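Local structure of penicillin-binding protein 2 (Pbp2) (Helicobacter pylori, 5LP5) at residues Q131-Y134 / A135-I138; S234-K237 / R238-K241; S366-V369 / Y370-F374; D471-N474 / S475-K479. The protein probably cross-links peptidoglycan as a penicillin-binding transpeptidase, working in complex with MreC to build the cell wall that gives the bacterium its shape. One frame throughout, in Å; residues are numbered along the deposited sequence.

Contact 1: Q131-Y134 / A135-I138; sequences QPLY and AKLI
The carbonyl oxygen Leu133 O takes two amides of the first turn of helix 134-138. Leu137 N reaches it at 3.0 Å with a nearly straight bond (168°), coming in almost in line with the carbonyl, while Lys136 N, closer round the turn, makes only a weak bond to it. One residue on, Ile138 N gives its hydrogen to Tyr134 O at 3.2 Å. A water bridges the approach to the helix, donating to Gln131 O at 2.8 Å and accepting from Ala135 N at 3.0 Å, so the water stands in for the direct backbone bond between Gln131 O and Ala135 N.

Among the side chains, the ring of Tyr134 carries most of the contact. With CG placed opposite the backbone N (chi1 -179°), the ring reaches the next turn, where it crosses Ile138 obliquely and Ile138 CG1 comes within 3.6 Å of Tyr134 CE2 in an off-centre CH-pi contact. On another side of the turn, Leu133 CB meets Leu137 CD1 at 4.1 Å. Lys136, bent in the outer part of its chain, lays its CE by Pro132 O at 3.4 Å.

Leu133, Lys136 and Leu137 all pack on Phe94 of helix 81-94. Tyr134 faces the partner protein: its ring stacks on Phe169 of the MreC chain, and Ala135 packs on Ala156 of that chain, so this short helix sits between helix 81-94 and MreC.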
loop_
_atom_site.group_PDB
_atom_site.type_symbol
_atom_site.label_atom_id
_atom_site.label_comp_id
_atom_site.label_asym_id
_atom_site.label_seq_id
_atom_site.Cartn_x
_atom_site.Cartn_y
_atom_site.Cartn_z
ATOM N N GLN A 131 -13.253 -12.003 1.772
ATOM C CA GLN A 131 -14.587 -11.611 1.410
ATOM C C GLN A 131 -15.677 -12.501 2.056
ATOM O O GLN A 131 -16.615 -11.970 2.655
ATOM C CB GLN A 131 -14.686 -11.498 -0.108
ATOM C CG GLN A 131 -15.644 -10.427 -0.588
ATOM C CD GLN A 131 -15.189 -9.000 -0.311
ATOM O OE1 GLN A 131 -15.686 -8.374 0.620
ATOM N NE2 GLN A 131 -14.281 -8.471 -1.136
ATOM N N PRO A 132 -15.559 -13.839 1.972
ATOM C CA PRO A 132 -16.505 -14.703 2.703
ATOM C C PRO A 132 -16.161 -14.936 4.181
ATOM O O PRO A 132 -17.002 -15.391 4.927
ATOM C CB PRO A 132 -16.433 -16.023 1.949
ATOM C CG PRO A 132 -15.105 -16.028 1.264
ATOM C CD PRO A 132 -14.607 -14.620 1.172
ATOM N N LEU A 133 -14.943 -14.610 4.591
ATOM C CA LEU A 133 -14.481 -14.858 5.957
ATOM C C LEU A 133 -14.760 -13.739 6.948
ATOM O O LEU A 133 -15.004 -14.009 8.097
ATOM C CB LEU A 133 -12.971 -15.118 5.967
ATOM C CG LEU A 133 -12.462 -16.204 5.019
ATOM C CD1 LEU A 133 -10.952 -16.151 4.888
ATOM C CD2 LEU A 133 -12.907 -17.571 5.484
ATOM N N TYR A 134 -14.714 -12.483 6.522
ATOM C CA TYR A 134 -14.782 -11.388 7.488
ATOM C C TYR A 134 -15.956 -11.555 8.454
ATOM O O TYR A 134 -15.785 -11.493 9.648
ATOM C CB TYR A 134 -14.825 -10.026 6.819
ATOM C CG TYR A 134 -14.874 -8.890 7.806
ATOM C CD1 TYR A 134 -13.721 -8.308 8.270
ATOM C CD2 TYR A 134 -16.080 -8.390 8.282
ATOM C CE1 TYR A 134 -13.756 -7.265 9.196
ATOM C CE2 TYR A 134 -16.113 -7.358 9.201
ATOM C CZ TYR A 134 -14.952 -6.813 9.646
ATOM O OH TYR A 134 -15.008 -5.796 10.539
ATOM N N ALA A 135 -17.148 -11.794 7.957
ATOM C CA ALA A 135 -18.321 -11.934 8.837
ATOM C C ALA A 135 -18.250 -13.109 9.819
ATOM O O ALA A 135 -18.741 -13.031 10.947
ATOM C CB ALA A 135 -19.590 -12.042 7.998
ATOM N N LYS A 136 -17.658 -14.209 9.382
ATOM C CA LYS A 136 -17.555 -15.382 10.224
ATOM C C LYS A 136 -16.541 -15.168 11.334
ATOM O O LYS A 136 -16.753 -15.612 12.465
ATOM C CB LYS A 136 -17.234 -16.593 9.365
ATOM C CG LYS A 136 -18.374 -16.885 8.404
ATOM C CD LYS A 136 -18.338 -18.283 7.787
ATOM C CE LYS A 136 -17.446 -18.341 6.557
ATOM N NZ LYS A 136 -16.687 -19.632 6.472
ATOM N N LEU A 137 -15.455 -14.463 11.035
ATOM C CA LEU A 137 -14.476 -14.098 12.054
ATOM C C LEU A 137 -15.066 -13.158 13.113
ATOM O O LEU A 137 -14.724 -13.229 14.284
ATOM C CB LEU A 137 -13.240 -13.469 11.409
ATOM C CG LEU A 137 -12.139 -14.463 10.999
ATOM C CD1 LEU A 137 -12.668 -15.488 10.007
ATOM C CD2 LEU A 137 -10.930 -13.749 10.416
ATOM N N ILE A 138 -15.982 -12.306 12.701
ATOM C CA ILE A 138 -16.623 -11.352 13.593
ATOM C C ILE A 138 -17.552 -12.014 14.604
ATOM O O ILE A 138 -17.838 -11.438 15.633
ATOM C CB ILE A 138 -17.385 -10.281 12.760
ATOM C CG1 ILE A 138 -16.408 -9.249 12.216
ATOM C CG2 ILE A 138 -18.481 -9.582 13.555
ATOM C CD1 ILE A 138 -15.497 -8.676 13.288
HETATM O O HOH W 1 -17.939 -11.523 5.038
#

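Contact 2: S234-K237 / R238-K241; sequences SLDK and RLQK
Asp236 OD1 receives two hydrogens from Arg238: one from the backbone, with Arg238 N at 2.9 Å, and one from the side chain, with Arg238 NE at 3.1 Å. The backbone amide arrives from above the carboxylate plane. NE uses the syn lone pair, and OD1 lies in the guanidinium plane. The second arm of the salt bridge, Arg238 NH2 to Asp236 OD2 at 2.7 Å, is weak, its angle poor (129°); the carboxylate and guanidinium planes are 34° apart. A bend of Arg238 at chi3 (-63°) brings NE and NH2 back to the carboxylate. OD2 is also held by the hydroxyl of Tyr587.

Behind this pair, Asp236 O accepts from Gln240 N at 3.1 Å, and Asp236 CB rests on Leu239 CD1 at 3.8 Å. Lys237 and Lys241 run side by side in extended form, their NZ atoms 4.1 Å apart; Glu62 makes a long, weak ion pair with Lys237. Gln240 turns its OE1 to the backbone N of Ala267.

Leu239 packs on Leu265 and Val266 of strand 264-270 and on Leu582 of helix 572-584. Asp236 is thus an N-cap reinforced by a salt bridge, starting a helix that joins the C-terminal helix beside the antiparallel sheet, as in other penicillin-recognising transpeptidase domains.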
loop_
_atom_site.group_PDB
_atom_site.type_symbol
_atom_site.label_atom_id
_atom_site.label_comp_id
_atom_site.label_asym_id
_atom_site.label_seq_id
_atom_site.Cartn_x
_atom_site.Cartn_y
_atom_site.Cartn_z
ATOM N N SER A 234 12.653 10.173 -12.437
ATOM C CA SER A 234 12.802 10.648 -13.802
ATOM C C SER A 234 12.683 9.563 -14.862
ATOM O O SER A 234 12.572 9.870 -16.042
ATOM C CB SER A 234 14.140 11.357 -13.954
ATOM O OG SER A 234 15.195 10.523 -13.494
ATOM N N LEU A 235 12.695 8.300 -14.456
ATOM C CA LEU A 235 12.520 7.224 -15.425
ATOM C C LEU A 235 11.287 7.419 -16.306
ATOM O O LEU A 235 10.306 7.992 -15.865
ATOM C CB LEU A 235 12.387 5.879 -14.709
ATOM C CG LEU A 235 13.559 5.345 -13.904
ATOM C CD1 LEU A 235 13.122 4.029 -13.276
ATOM C CD2 LEU A 235 14.771 5.139 -14.774
ATOM N N ASP A 236 11.332 6.923 -17.533
ATOM C CA ASP A 236 10.139 6.776 -18.345
ATOM C C ASP A 236 9.874 5.301 -18.534
ATOM O O ASP A 236 10.676 4.592 -19.095
ATOM C CB ASP A 236 10.314 7.446 -19.702
ATOM C CG ASP A 236 9.029 7.410 -20.566
ATOM O OD1 ASP A 236 8.191 6.488 -20.382
ATOM O OD2 ASP A 236 8.876 8.293 -21.447
ATOM N N LYS A 237 8.725 4.856 -18.070
ATOM C CA LYS A 237 8.352 3.437 -18.077
ATOM C C LYS A 237 8.397 2.799 -19.471
ATOM O O LYS A 237 8.711 1.616 -19.610
ATOM C CB LYS A 237 6.950 3.285 -17.464
ATOM C CG LYS A 237 6.387 1.892 -17.498
ATOM C CD LYS A 237 4.933 1.902 -17.046
ATOM C CE LYS A 237 4.321 0.533 -17.286
ATOM N NZ LYS A 237 3.026 0.310 -16.590
ATOM N N ARG A 238 8.088 3.574 -20.502
ATOM C CA ARG A 238 8.117 3.045 -21.864
ATOM C C ARG A 238 9.559 2.800 -22.291
ATOM O O ARG A 238 9.900 1.732 -22.793
ATOM C CB ARG A 238 7.439 4.007 -22.825
ATOM C CG ARG A 238 5.939 4.141 -22.587
ATOM C CD ARG A 238 5.366 5.419 -23.197
ATOM N NE ARG A 238 5.941 6.600 -22.569
ATOM C CZ ARG A 238 5.774 7.847 -22.997
ATOM N NH1 ARG A 238 5.023 8.100 -24.060
ATOM N NH2 ARG A 238 6.359 8.851 -22.362
ATOM N N LEU A 239 10.405 3.800 -22.066
ATOM C CA LEU A 239 11.818 3.704 -22.407
ATOM C C LEU A 239 12.525 2.546 -21.705
ATOM O O LEU A 239 13.394 1.924 -22.303
ATOM C CB LEU A 239 12.531 5.008 -22.082
ATOM C CG LEU A 239 12.162 6.225 -22.925
ATOM C CD1 LEU A 239 12.966 7.433 -22.456
ATOM C CD2 LEU A 239 12.400 5.986 -24.403
ATOM N N GLN A 240 12.163 2.261 -20.451
ATOM C CA GLN A 240 12.739 1.120 -19.723
ATOM C C GLN A 240 12.255 -0.209 -20.273
ATOM O O GLN A 240 13.006 -1.183 -20.310
ATOM C CB GLN A 240 12.437 1.170 -18.229
ATOM C CG GLN A 240 13.492 1.905 -17.393
ATOM C CD GLN A 240 14.580 1.027 -16.790
ATOM O OE1 GLN A 240 15.634 1.539 -16.464
ATOM N NE2 GLN A 240 14.325 -0.268 -16.604
ATOM N N LYS A 241 11.002 -0.270 -20.699
ATOM C CA LYS A 241 10.519 -1.508 -21.293
ATOM C C LYS A 241 11.258 -1.785 -22.592
ATOM O O LYS A 241 11.541 -2.948 -22.899
ATOM C CB LYS A 241 9.007 -1.488 -21.497
ATOM C CG LYS A 241 8.252 -1.751 -20.212
ATOM C CD LYS A 241 6.784 -2.002 -20.434
ATOM C CE LYS A 241 6.097 -2.171 -19.092
ATOM N NZ LYS A 241 4.630 -2.364 -19.249
#

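Contact 3: S366-V369 / Y370-F374; sequences SVDV and YFYKF
Helix 369-377 opens with Asp368 O accepting from Tyr372 N at 3.0 Å, and weakly from Phe371 N, followed by Val369 O accepting from Lys373 N at 2.8 Å. The chain enters from a Schellman motif that closes helix 359-364, with Ser366, at positive phi, as its C-prime residue. Ser366, Val367 and Asp368 fit the second, SxN-type motif of penicillin-binding transpeptidases, here with Asp in the third place. In keeping with that, Ser366 OG is hydrogen-bonded to Ser311 OG and Asp368 OD1 makes a salt bridge with Lys314, the two residues of the probable SxxK motif.

Tyr372 and Phe371 pack on the backbone of Val367 and Asp368. Tyr372 has CG opposite its own carbonyl carbon (chi1 -72°), which folds the ring back over the preceding turn. Asp368 O then stands 3.4 Å above one face of the Tyr372 ring, offset toward the rim, and Asp368 CB is 3.7 Å from Tyr372 CE2. The hydroxyl beyond is bonded to Arg347 O. Val369 crosses this side chain at about a right angle, its CG2 4.0 Å from Tyr372 CD2.

Phe371, one place earlier on the helix, meets Val367 O at its ring edge, in the ring plane. One face of the Phe371 ring takes Tyr370 CD2, 3.9 Å above the centre, and a face of Tyr370 in turn takes Phe374 CD2; Phe321 and Val317 of helix 314-324 continue this buried packing. On the Val369 flank the extended Lys373 carries its NZ to Pro334 O, and on the way its CE passes Val369 CG1 at 4.0 Å.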
loop_
_atom_site.group_PDB
_atom_site.type_symbol
_atom_site.label_atom_id
_atom_site.label_comp_id
_atom_site.label_asym_id
_atom_site.label_seq_id
_atom_site.Cartn_x
_atom_site.Cartn_y
_atom_site.Cartn_z
ATOM N N SER A 366 39.012 4.049 -34.054
ATOM C CA SER A 366 39.394 3.364 -32.816
ATOM C C SER A 366 40.835 2.878 -32.982
ATOM O O SER A 366 41.131 1.714 -32.726
ATOM C CB SER A 366 38.424 2.200 -32.523
ATOM O OG SER A 366 38.596 1.645 -31.228
ATOM N N VAL A 367 41.717 3.779 -33.432
ATOM C CA VAL A 367 43.120 3.450 -33.708
ATOM C C VAL A 367 43.946 3.465 -32.424
ATOM O O VAL A 367 43.814 4.373 -31.601
ATOM C CB VAL A 367 43.764 4.433 -34.707
ATOM C CG1 VAL A 367 45.235 4.118 -34.915
ATOM C CG2 VAL A 367 43.050 4.384 -36.034
ATOM N N ASP A 368 44.812 2.463 -32.276
ATOM C CA ASP A 368 45.559 2.259 -31.045
ATOM C C ASP A 368 46.913 2.977 -31.068
ATOM O O ASP A 368 47.314 3.569 -30.059
ATOM C CB ASP A 368 45.739 0.759 -30.784
ATOM C CG ASP A 368 44.430 0.059 -30.359
ATOM O OD1 ASP A 368 43.525 0.708 -29.805
ATOM O OD2 ASP A 368 44.293 -1.158 -30.562
ATOM N N VAL A 369 47.608 2.938 -32.205
ATOM C CA VAL A 369 49.008 3.406 -32.256
ATOM C C VAL A 369 49.187 4.910 -32.043
ATOM O O VAL A 369 50.179 5.327 -31.445
ATOM C CB VAL A 369 49.726 2.960 -33.554
ATOM C CG1 VAL A 369 51.085 3.638 -33.694
ATOM C CG2 VAL A 369 49.910 1.449 -33.553
ATOM N N TYR A 370 48.244 5.721 -32.521
ATOM C CA TYR A 370 48.311 7.164 -32.292
ATOM C C TYR A 370 48.516 7.443 -30.800
ATOM O O TYR A 370 49.318 8.301 -30.420
ATOM C CB TYR A 370 47.035 7.843 -32.792
ATOM C CG TYR A 370 46.944 9.333 -32.504
ATOM C CD1 TYR A 370 47.461 10.271 -33.394
ATOM C CD2 TYR A 370 46.334 9.803 -31.345
ATOM C CE1 TYR A 370 47.354 11.636 -33.150
ATOM C CE2 TYR A 370 46.220 11.163 -31.083
ATOM C CZ TYR A 370 46.726 12.081 -31.988
ATOM O OH TYR A 370 46.624 13.441 -31.734
ATOM N N PHE A 371 47.787 6.688 -29.972
ATOM C CA PHE A 371 47.801 6.846 -28.515
ATOM C C PHE A 371 49.006 6.163 -27.911
ATOM O O PHE A 371 49.561 6.651 -26.937
ATOM C CB PHE A 371 46.494 6.321 -27.892
ATOM C CG PHE A 371 45.267 7.038 -28.393
ATOM C CD1 PHE A 371 44.912 8.280 -27.881
ATOM C CD2 PHE A 371 44.489 6.490 -29.396
ATOM C CE1 PHE A 371 43.804 8.952 -28.349
ATOM C CE2 PHE A 371 43.385 7.162 -29.865
ATOM C CZ PHE A 371 43.044 8.395 -29.347
ATOM N N TYR A 372 49.422 5.043 -28.483
ATOM C CA TYR A 372 50.688 4.433 -28.079
ATOM C C TYR A 372 51.853 5.427 -28.227
ATOM O O TYR A 372 52.670 5.593 -27.318
ATOM C CB TYR A 372 50.990 3.166 -28.896
ATOM C CG TYR A 372 50.127 1.946 -28.592
ATOM C CD1 TYR A 372 49.702 1.657 -27.292
ATOM C CD2 TYR A 372 49.772 1.056 -29.607
ATOM C CE1 TYR A 372 48.924 0.542 -27.024
ATOM C CE2 TYR A 372 49.000 -0.063 -29.343
ATOM C CZ TYR A 372 48.581 -0.314 -28.051
ATOM O OH TYR A 372 47.810 -1.419 -27.792
ATOM N N LYS A 373 51.922 6.092 -29.375
ATOM C CA LYS A 373 53.054 6.965 -29.692
ATOM C C LYS A 373 53.129 8.196 -28.796
ATOM O O LYS A 373 54.179 8.463 -28.208
ATOM C CB LYS A 373 53.028 7.382 -31.164
ATOM C CG LYS A 373 53.710 6.368 -32.064
ATOM C CD LYS A 373 53.748 6.870 -33.492
ATOM C CE LYS A 373 54.365 5.858 -34.442
ATOM N NZ LYS A 373 54.356 6.343 -35.853
ATOM N N PHE A 374 52.035 8.947 -28.693
ATOM C CA PHE A 374 52.040 10.149 -27.850
ATOM C C PHE A 374 52.062 9.775 -26.365
ATOM O O PHE A 374 52.457 10.586 -25.521
ATOM C CB PHE A 374 50.859 11.075 -28.175
ATOM C CG PHE A 374 51.013 11.810 -29.485
ATOM C CD1 PHE A 374 51.840 12.926 -29.592
ATOM C CD2 PHE A 374 50.332 11.379 -30.626
ATOM C CE1 PHE A 374 51.984 13.592 -30.811
ATOM C CE2 PHE A 374 50.464 12.047 -31.841
ATOM C CZ PHE A 374 51.290 13.156 -31.936
#

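Contact 4: D471-N474 / S475-K479; sequences DPLN and SFQKK
Asn474 and Gln477 exchange bonds as a capping box at the start of helix 475-493, and with Lys478 they make up most of the contact. In one direction Asn474 OD1 accepts from Gln477 N, the donor approaching nearly in line with the side-chain carbonyl. In the other, Gln477 OE1 accepts from Asn474 N at 3.1 Å, and this bond is practically straight (179°). What lets Asn474 reach the helix amide is its first torsion: CG stands between the backbone N and the carbonyl carbon (chi1 60°), which swings the amide over the first turn. The two side chains cross at about a right angle, their amide planes 48° apart.

Gln477 is buried, and both ends of its amide are used, because NE2 goes on to Glu389 OE1 while OE1 serves the box. Leu473 lies against it, CD2 3.6 Å from Gln477 OE1. Asn474 and Gln477 both touch Glu323 of helix 314-324, so the cap is fitted to the side of that helix.

Lys478 gives its backbone N to Asn474 O at 3.3 Å, then runs extended back along the incoming chain. Lys478 CG passes Leu473 CB at 4.0 Å. The side chain ends in a salt bridge to Asp471, with Lys478 NZ 3.1 Å from Asp471 OD2, on the syn side and slightly out of the carboxylate plane.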
loop_
_atom_site.group_PDB
_atom_site.type_symbol
_atom_site.label_atom_id
_atom_site.label_comp_id
_atom_site.label_asym_id
_atom_site.label_seq_id
_atom_site.Cartn_x
_atom_site.Cartn_y
_atom_site.Cartn_z
ATOM N N ASP A 471 31.422 22.295 -13.506
ATOM C CA ASP A 471 32.289 22.845 -14.552
ATOM C C ASP A 471 33.768 22.573 -14.263
ATOM O O ASP A 471 34.513 23.476 -13.902
ATOM C CB ASP A 471 32.035 24.358 -14.706
ATOM C CG ASP A 471 32.603 24.922 -15.991
ATOM O OD1 ASP A 471 33.013 24.134 -16.883
ATOM O OD2 ASP A 471 32.629 26.164 -16.108
ATOM N N PRO A 472 34.205 21.318 -14.449
ATOM C CA PRO A 472 35.576 20.929 -14.122
ATOM C C PRO A 472 36.584 21.186 -15.248
ATOM O O PRO A 472 37.705 20.677 -15.186
ATOM C CB PRO A 472 35.443 19.423 -13.854
ATOM C CG PRO A 472 34.315 18.989 -14.731
ATOM C CD PRO A 472 33.431 20.180 -14.980
ATOM N N LEU A 473 36.202 21.970 -16.254
ATOM C CA LEU A 473 37.083 22.263 -17.372
ATOM C C LEU A 473 37.489 23.726 -17.477
ATOM O O LEU A 473 36.733 24.624 -17.099
ATOM C CB LEU A 473 36.425 21.822 -18.665
ATOM C CG LEU A 473 36.169 20.328 -18.805
ATOM C CD1 LEU A 473 35.500 20.052 -20.148
ATOM C CD2 LEU A 473 37.464 19.547 -18.707
ATOM N N ASN A 474 38.707 23.929 -17.981
ATOM C CA ASN A 474 39.261 25.258 -18.251
ATOM C C ASN A 474 38.828 25.720 -19.651
ATOM O O ASN A 474 38.161 24.971 -20.393
ATOM C CB ASN A 474 40.783 25.225 -18.150
ATOM C CG ASN A 474 41.413 24.266 -19.147
ATOM O OD1 ASN A 474 40.917 24.064 -20.251
ATOM N ND2 ASN A 474 42.501 23.655 -18.746
ATOM N N SER A 475 39.221 26.944 -20.000
ATOM C CA SER A 475 38.963 27.507 -21.318
ATOM C C SER A 475 39.465 26.602 -22.440
ATOM O O SER A 475 38.692 26.168 -23.314
ATOM C CB SER A 475 39.649 28.869 -21.435
ATOM O OG SER A 475 39.026 29.813 -20.589
ATOM N N PHE A 476 40.765 26.326 -22.404
ATOM C CA PHE A 476 41.431 25.598 -23.477
ATOM C C PHE A 476 40.731 24.270 -23.760
ATOM O O PHE A 476 40.471 23.929 -24.920
ATOM C CB PHE A 476 42.906 25.357 -23.120
ATOM C CG PHE A 476 43.634 24.502 -24.117
ATOM C CD1 PHE A 476 44.221 25.057 -25.240
ATOM C CD2 PHE A 476 43.708 23.136 -23.940
ATOM C CE1 PHE A 476 44.880 24.260 -26.163
ATOM C CE2 PHE A 476 44.367 22.337 -24.855
ATOM C CZ PHE A 476 44.951 22.897 -25.973
ATOM N N GLN A 477 40.430 23.529 -22.695
ATOM C CA GLN A 477 39.833 22.207 -22.824
ATOM C C GLN A 477 38.466 22.252 -23.507
ATOM O O GLN A 477 38.188 21.422 -24.369
ATOM C CB GLN A 477 39.704 21.537 -21.458
ATOM C CG GLN A 477 41.024 21.074 -20.872
ATOM C CD GLN A 477 40.881 20.690 -19.419
ATOM O OE1 GLN A 477 40.473 21.504 -18.589
ATOM N NE2 GLN A 477 41.206 19.445 -19.106
ATOM N N LYS A 478 37.631 23.217 -23.126
ATOM C CA LYS A 478 36.299 23.352 -23.712
ATOM C C LYS A 478 36.344 23.556 -25.230
ATOM O O LYS A 478 35.582 22.923 -25.970
ATOM C CB LYS A 478 35.533 24.489 -23.043
ATOM C CG LYS A 478 35.077 24.182 -21.624
ATOM C CD LYS A 478 34.248 25.325 -21.065
ATOM C CE LYS A 478 33.819 25.095 -19.628
ATOM N NZ LYS A 478 32.931 26.211 -19.198
ATOM N N LYS A 479 37.244 24.423 -25.692
ATOM C CA LYS A 479 37.417 24.643 -27.131
ATOM C C LYS A 479 37.747 23.353 -27.878
ATOM O O LYS A 479 37.185 23.073 -28.939
ATOM C CB LYS A 479 38.516 25.673 -27.423
ATOM C CG LYS A 479 38.942 25.659 -28.895
ATOM C CD LYS A 479 39.618 26.927 -29.399
ATOM C CE LYS A 479 39.368 27.083 -30.902
ATOM N NZ LYS A 479 39.930 28.328 -31.481
#

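In the fold
All four contacts are helix beginnings, but their chemistry differs. Contact 3 is the buried one, with aromatic rings and polar groups turned to the probable active site; the other three are only partly buried. Contacts 2 and 4 rely on side-chain caps backed by salt bridges, an Asp in one and an Asn-Gln box in the other, whereas contact 1 relies on backbone bonds and a water, and it alone meets MreC. Contacts 3 and 4 both lean on helix 314-324, their centres about 24 Å apart in the transpeptidase domain. Contacts 1 and 3 lie on opposite sides of the chain's centre, about 77 Å apart centre to centre, with contact 2 nearer the middle.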